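Local coordinates for tissue factor pathway inhibitor 2 (Homo sapiens, PDB 1ZR0), which inhibits trypsin, plasmin, factor VIIa/tissue factor and, weakly, factor Xa, may regulate plasmin-mediated matrix remodeling, and is represented here by its first Kunitz domain, at residues R19-R24 with Q36-G41; R24-R29 with N45-Y50. All blocks are in the same frame, centred on the assembly; numbering follows the deposited sequence.

Contact 1 (R19-R24 with Q36-G41); sequences RALLLR and QFLYGG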
# COMPACT_ATOMS: atom_id res chain seq x y z
N ARG B 19 -3.29 0.86 3.79
CA ARG B 19 -3.26 1.90 2.77
C ARG B 19 -3.45 1.49 1.31
O ARG B 19 -2.96 2.11 0.40
CB ARG B 19 -2.08 2.83 3.00
CG ARG B 19 -2.32 3.69 4.17
CD ARG B 19 -1.08 4.34 4.81
NE ARG B 19 -1.48 5.24 5.94
CZ ARG B 19 -0.69 6.18 6.49
NH1 ARG B 19 0.55 6.34 6.12
NH2 ARG B 19 -1.18 6.93 7.49
N ALA B 20 -4.21 0.43 1.11
CA ALA B 20 -4.57 -0.04 -0.21
C ALA B 20 -5.90 0.57 -0.65
O ALA B 20 -6.56 1.29 0.12
CB ALA B 20 -4.65 -1.49 -0.24
N LEU B 21 -6.28 0.25 -1.90
CA LEU B 21 -7.62 0.61 -2.40
C LEU B 21 -8.25 -0.62 -3.00
O LEU B 21 -8.15 -0.88 -4.19
CB LEU B 21 -7.55 1.72 -3.45
CG LEU B 21 -7.20 3.11 -2.91
CD1 LEU B 21 -6.80 4.05 -4.15
CD2 LEU B 21 -8.10 3.76 -1.90
N LEU B 22 -8.81 -1.51 -2.15
CA LEU B 22 -9.33 -2.77 -2.62
C LEU B 22 -10.87 -2.73 -2.79
O LEU B 22 -11.58 -2.35 -1.87
CB LEU B 22 -8.96 -3.85 -1.60
CG LEU B 22 -7.48 -4.04 -1.37
CD1 LEU B 22 -7.31 -4.88 -0.14
CD2 LEU B 22 -6.87 -4.65 -2.60
N LEU B 23 -11.40 -3.07 -3.98
CA LEU B 23 -12.80 -2.98 -4.20
C LEU B 23 -13.56 -4.04 -3.38
O LEU B 23 -13.31 -5.25 -3.52
CB LEU B 23 -13.08 -3.21 -5.68
CG LEU B 23 -14.49 -2.90 -6.18
CD1 LEU B 23 -14.94 -1.51 -5.84
CD2 LEU B 23 -14.43 -3.04 -7.77
N ARG B 24 -14.46 -3.55 -2.54
CA ARG B 24 -15.33 -4.38 -1.67
C ARG B 24 -16.72 -3.81 -1.72
O ARG B 24 -16.99 -2.72 -2.26
CB ARG B 24 -14.78 -4.35 -0.23
CG ARG B 24 -13.38 -5.01 0.02
CD ARG B 24 -13.35 -6.49 -0.33
NE ARG B 24 -12.05 -7.04 -0.05
CZ ARG B 24 -11.63 -7.32 1.18
NH1 ARG B 24 -12.43 -7.24 2.23
NH2 ARG B 24 -10.40 -7.84 1.32
N GLN B 36 -20.43 -0.27 -3.61
CA GLN B 36 -18.97 -0.50 -3.55
C GLN B 36 -18.24 0.51 -2.70
O GLN B 36 -18.63 1.67 -2.53
CB GLN B 36 -18.39 -0.44 -5.02
CG GLN B 36 -18.49 -1.66 -5.85
CD GLN B 36 -18.53 -1.44 -7.38
OE1 GLN B 36 -18.39 -2.37 -8.16
NE2 GLN B 36 -18.68 -0.17 -7.80
N PHE B 37 -17.12 0.09 -2.10
CA PHE B 37 -16.21 1.00 -1.52
C PHE B 37 -14.77 0.50 -1.76
O PHE B 37 -14.55 -0.62 -2.14
CB PHE B 37 -16.50 1.28 -0.01
CG PHE B 37 -16.13 0.14 0.96
CD1 PHE B 37 -16.79 -1.07 1.00
CD2 PHE B 37 -15.14 0.33 1.88
CE1 PHE B 37 -16.47 -2.04 1.91
CE2 PHE B 37 -14.78 -0.61 2.77
CZ PHE B 37 -15.46 -1.84 2.83
N LEU B 38 -13.80 1.31 -1.38
CA LEU B 38 -12.39 0.91 -1.48
C LEU B 38 -11.79 0.75 -0.06
O LEU B 38 -11.66 1.72 0.73
CB LEU B 38 -11.60 2.05 -2.27
CG LEU B 38 -12.00 2.20 -3.76
CD1 LEU B 38 -11.27 3.45 -4.37
CD2 LEU B 38 -11.97 0.94 -4.54
N TYR B 39 -11.54 -0.52 0.27
CA TYR B 39 -11.04 -0.95 1.54
C TYR B 39 -9.55 -0.89 1.58
O TYR B 39 -8.87 -1.20 0.61
CB TYR B 39 -11.57 -2.39 1.71
CG TYR B 39 -11.09 -3.13 2.91
CD1 TYR B 39 -11.34 -2.64 4.17
CD2 TYR B 39 -10.51 -4.36 2.76
CE1 TYR B 39 -10.93 -3.39 5.32
CE2 TYR B 39 -10.09 -5.11 3.84
CZ TYR B 39 -10.31 -4.61 5.11
OH TYR B 39 -9.91 -5.48 6.17
N GLY B 40 -9.00 -0.51 2.73
CA GLY B 40 -7.57 -0.36 2.92
C GLY B 40 -6.78 -1.64 3.07
O GLY B 40 -5.61 -1.60 2.83
N GLY B 41 -7.42 -2.80 3.29
CA GLY B 41 -6.74 -4.04 3.32
C GLY B 41 -6.58 -4.78 4.64
O GLY B 41 -6.28 -5.98 4.63
O HOH W 1 -9.14 2.63 1.12
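L22-R24 and F37-Y39 pair antiparallel, the short strand axes approaching to 4.5 Å with their directions 144° apart, in the twisted beta hairpin of a Kunitz (BPTI-type) domain. L22 with Y39 and R24 with F37 are hydrogen-bonded pairs, each closed by two backbone bonds, the one from L22 N to Y39 O measuring 2.8 Å. L23 with L38, between them, is a non-hydrogen-bonded pair. Ahead of L22 and past Y39 the segments stay joined: A20 N donates to G40 O (3.0 Å), and a water donates to both A20 O and L38 O, lying 2.7 Å from the latter. This ties the hairpin to R19-A20, probably the reactive bond, as in related Kunitz inhibitors. R19 turns away from 36-41, and its guanidinium pairs outside both segments with an acidic side chain of another protein chain, as expected of an inhibitory loop docked on its target.

L22, R24, F37 and Y39 share one face of the sheet. Y39 has CG anti to its backbone N (chi1 175°), which brings the ring beside R24; its CD2 lies over one guanidinium face, 3.5 Å from R24 CZ. The planes are 44° apart, so this is an inclined approach, not a flat stack. R24 NH1 is engaged by N48, and Y39 OH by the backbone O of E43. The R24 methylene CB meets the F37 ring obliquely. L23 and L38 share the other face, where L23 CD1 reaches L38 CD2 and also touches Q36 CG at 3.6 Å. The L21 and L38 side chains cross at an angle, CD2 against CB.

G41 follows with a positive phi; its N sits 3.4 Å above the plane of the Y39 ring, over the centre, and its CA meets the methyl CD1 of L22 at 3.6 Å.

Contact 2 (R24-R29 with N45-Y50); sequences RYYYDR and NANNFY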
# COMPACT_ATOMS: atom_id res chain seq x y z
N ARG B 24 -14.46 -3.55 -2.54
CA ARG B 24 -15.33 -4.38 -1.67
C ARG B 24 -16.72 -3.81 -1.72
O ARG B 24 -16.99 -2.72 -2.26
CB ARG B 24 -14.78 -4.35 -0.23
CG ARG B 24 -13.38 -5.01 0.02
CD ARG B 24 -13.35 -6.49 -0.33
NE ARG B 24 -12.05 -7.04 -0.05
CZ ARG B 24 -11.63 -7.32 1.18
NH1 ARG B 24 -12.43 -7.24 2.23
NH2 ARG B 24 -10.40 -7.84 1.32
N TYR B 25 -17.65 -4.51 -1.08
CA TYR B 25 -19.02 -4.10 -1.01
C TYR B 25 -19.51 -3.97 0.39
O TYR B 25 -19.01 -4.62 1.27
CB TYR B 25 -19.89 -5.10 -1.72
CG TYR B 25 -19.60 -5.12 -3.21
CD1 TYR B 25 -18.55 -5.83 -3.72
CD2 TYR B 25 -20.41 -4.39 -4.05
CE1 TYR B 25 -18.25 -5.77 -5.09
CE2 TYR B 25 -20.19 -4.37 -5.41
CZ TYR B 25 -19.13 -5.06 -5.91
OH TYR B 25 -18.88 -4.97 -7.27
N TYR B 26 -20.42 -3.02 0.61
CA TYR B 26 -20.97 -2.81 1.95
C TYR B 26 -22.49 -2.53 1.82
O TYR B 26 -22.97 -2.04 0.82
CB TYR B 26 -20.31 -1.72 2.79
CG TYR B 26 -20.70 -0.35 2.31
CD1 TYR B 26 -20.19 0.14 1.10
CD2 TYR B 26 -21.60 0.41 2.99
CE1 TYR B 26 -20.60 1.38 0.63
CE2 TYR B 26 -21.97 1.69 2.54
CZ TYR B 26 -21.50 2.13 1.35
OH TYR B 26 -21.92 3.39 0.91
N TYR B 27 -23.25 -2.85 2.88
CA TYR B 27 -24.64 -2.44 2.91
C TYR B 27 -24.85 -1.05 3.40
O TYR B 27 -24.36 -0.72 4.42
CB TYR B 27 -25.44 -3.38 3.82
CG TYR B 27 -26.93 -3.11 3.78
CD1 TYR B 27 -27.71 -3.55 2.75
CD2 TYR B 27 -27.52 -2.45 4.81
CE1 TYR B 27 -29.04 -3.28 2.71
CE2 TYR B 27 -28.89 -2.18 4.79
CZ TYR B 27 -29.63 -2.61 3.73
OH TYR B 27 -31.01 -2.35 3.72
N ASP B 28 -25.50 -0.24 2.58
CA ASP B 28 -25.84 1.12 2.94
C ASP B 28 -27.28 1.29 3.32
O ASP B 28 -28.15 1.18 2.51
CB ASP B 28 -25.62 2.04 1.81
CG ASP B 28 -26.24 3.43 2.08
OD1 ASP B 28 -26.29 3.90 3.24
OD2 ASP B 28 -26.72 4.05 1.15
N ARG B 29 -27.48 1.55 4.56
CA ARG B 29 -28.81 1.44 5.18
C ARG B 29 -29.77 2.58 4.73
O ARG B 29 -30.99 2.40 4.73
CB ARG B 29 -28.68 1.37 6.70
CG ARG B 29 -28.01 2.58 7.37
CD ARG B 29 -28.81 3.18 8.45
NE ARG B 29 -28.41 2.73 9.78
CZ ARG B 29 -29.24 2.41 10.78
NH1 ARG B 29 -30.57 2.44 10.65
NH2 ARG B 29 -28.73 2.02 11.92
N ASN B 45 -14.47 -3.57 9.64
CA ASN B 45 -15.56 -4.29 10.27
C ASN B 45 -16.22 -5.29 9.39
O ASN B 45 -15.81 -5.53 8.22
CB ASN B 45 -16.53 -3.25 10.89
CG ASN B 45 -17.24 -2.48 9.91
OD1 ASN B 45 -17.68 -2.99 8.85
ND2 ASN B 45 -17.50 -1.22 10.25
N ALA B 46 -17.28 -5.93 9.92
CA ALA B 46 -17.96 -6.99 9.14
C ALA B 46 -18.83 -6.61 7.97
O ALA B 46 -19.16 -7.46 7.16
CB ALA B 46 -18.79 -7.87 10.09
N ASN B 47 -19.13 -5.31 7.85
CA ASN B 47 -19.87 -4.80 6.71
C ASN B 47 -18.95 -4.58 5.51
O ASN B 47 -18.64 -3.47 5.17
CB ASN B 47 -20.65 -3.57 7.06
CG ASN B 47 -21.69 -3.20 6.04
OD1 ASN B 47 -21.99 -3.93 5.11
ND2 ASN B 47 -22.34 -2.05 6.27
N ASN B 48 -18.47 -5.68 4.97
CA ASN B 48 -17.30 -5.71 4.09
C ASN B 48 -17.33 -7.07 3.37
O ASN B 48 -17.09 -8.14 3.98
CB ASN B 48 -16.01 -5.53 4.89
CG ASN B 48 -14.80 -5.44 3.98
OD1 ASN B 48 -14.84 -5.95 2.85
ND2 ASN B 48 -13.72 -4.89 4.49
N PHE B 49 -17.73 -7.08 2.11
CA PHE B 49 -17.98 -8.29 1.39
C PHE B 49 -17.18 -8.27 0.11
O PHE B 49 -16.93 -7.19 -0.49
CB PHE B 49 -19.47 -8.40 1.03
CG PHE B 49 -20.33 -8.40 2.23
CD1 PHE B 49 -20.58 -9.60 2.90
CD2 PHE B 49 -20.87 -7.24 2.72
CE1 PHE B 49 -21.32 -9.57 4.07
CE2 PHE B 49 -21.65 -7.21 3.88
CZ PHE B 49 -21.90 -8.39 4.56
N TYR B 50 -16.87 -9.45 -0.39
CA TYR B 50 -16.03 -9.55 -1.61
C TYR B 50 -16.78 -9.27 -2.92
O TYR B 50 -16.18 -8.94 -3.98
CB TYR B 50 -15.45 -10.96 -1.65
CG TYR B 50 -14.34 -11.16 -0.72
CD1 TYR B 50 -13.16 -10.40 -0.84
CD2 TYR B 50 -14.46 -12.04 0.37
CE1 TYR B 50 -12.11 -10.59 0.01
CE2 TYR B 50 -13.40 -12.22 1.25
CZ TYR B 50 -12.23 -11.48 1.08
OH TYR B 50 -11.15 -11.67 1.92
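The R24 guanidinium lies between two rings: Y50 covers the face opposite the one met by Y39, with CE1 3.5 Å from R24 CZ, offset toward the rim and with the planes 51° apart. At its edge, close to the guanidinium plane, R24 NH1 donates to N48 OD1 (2.8 Å). Seen from the acceptor the fit is less regular, since NH1 stands 38° above the amide plane and does not use a lone pair. The bend of the arginine chain at chi2 (-60°) lays its CG and CD along the same oxygen, N48 OD1, and carries the guanidinium alongside Y50, both side chains pointing the same way. A leucine in place of R24 would probably leave N48 OD1 without its charged donor and the Y50 ring without the flat group it rests against. The Y25 ring turns an edge to F49 O.

The backbones meet in a single antiparallel bridge: Y25 N donates to F49 O at 2.8 Å, and F49 N returns to Y25 O at 2.9 Å. N47 continues the pairing with its side chain. Its OD1 accepts from Y27 N (2.8 Å) and its ND2 donates to Y27 O (3.0 Å), the latter bond lying in both planes and on a lone pair, so two bonds to one residue fix the rotation of the carboxamide, which meets the Y27 backbone through its edge. ND2 also bonds L11 O. N47 N donates to N45 OD1 (2.9 Å) in an Asx turn, and N47 is the centre of an inverse gamma turn.

The contact thus fastens the loop before helix 52-58 to the edge of strand 22-28: Y26 packs on R35 of strand 33-39, Y25 reaches W52 of the helix, and F49 lies on C55 and A58.

In the fold
From the N terminus the chain passes C9 and runs to the reactive-site loop, where contact 1 begins. Residues 19-24 lead straight into 24-29 along strand 22-28, sharing R24. The chain then turns back, and at 36-41 contact 1 closes the hairpin; 45-50 closes the longer loop of contact 2 afterwards. The two loops therefore cross instead of nesting. Strand 22-28 is thus gripped by strand 33-39 in contact 1 and by the loop before helix 52-58 in contact 2. The contacts touch where Y39 packs on N48 and F37 on Y26. Disulfides C18-C42, C34-C55 and C9-C59 tie the same small domain together.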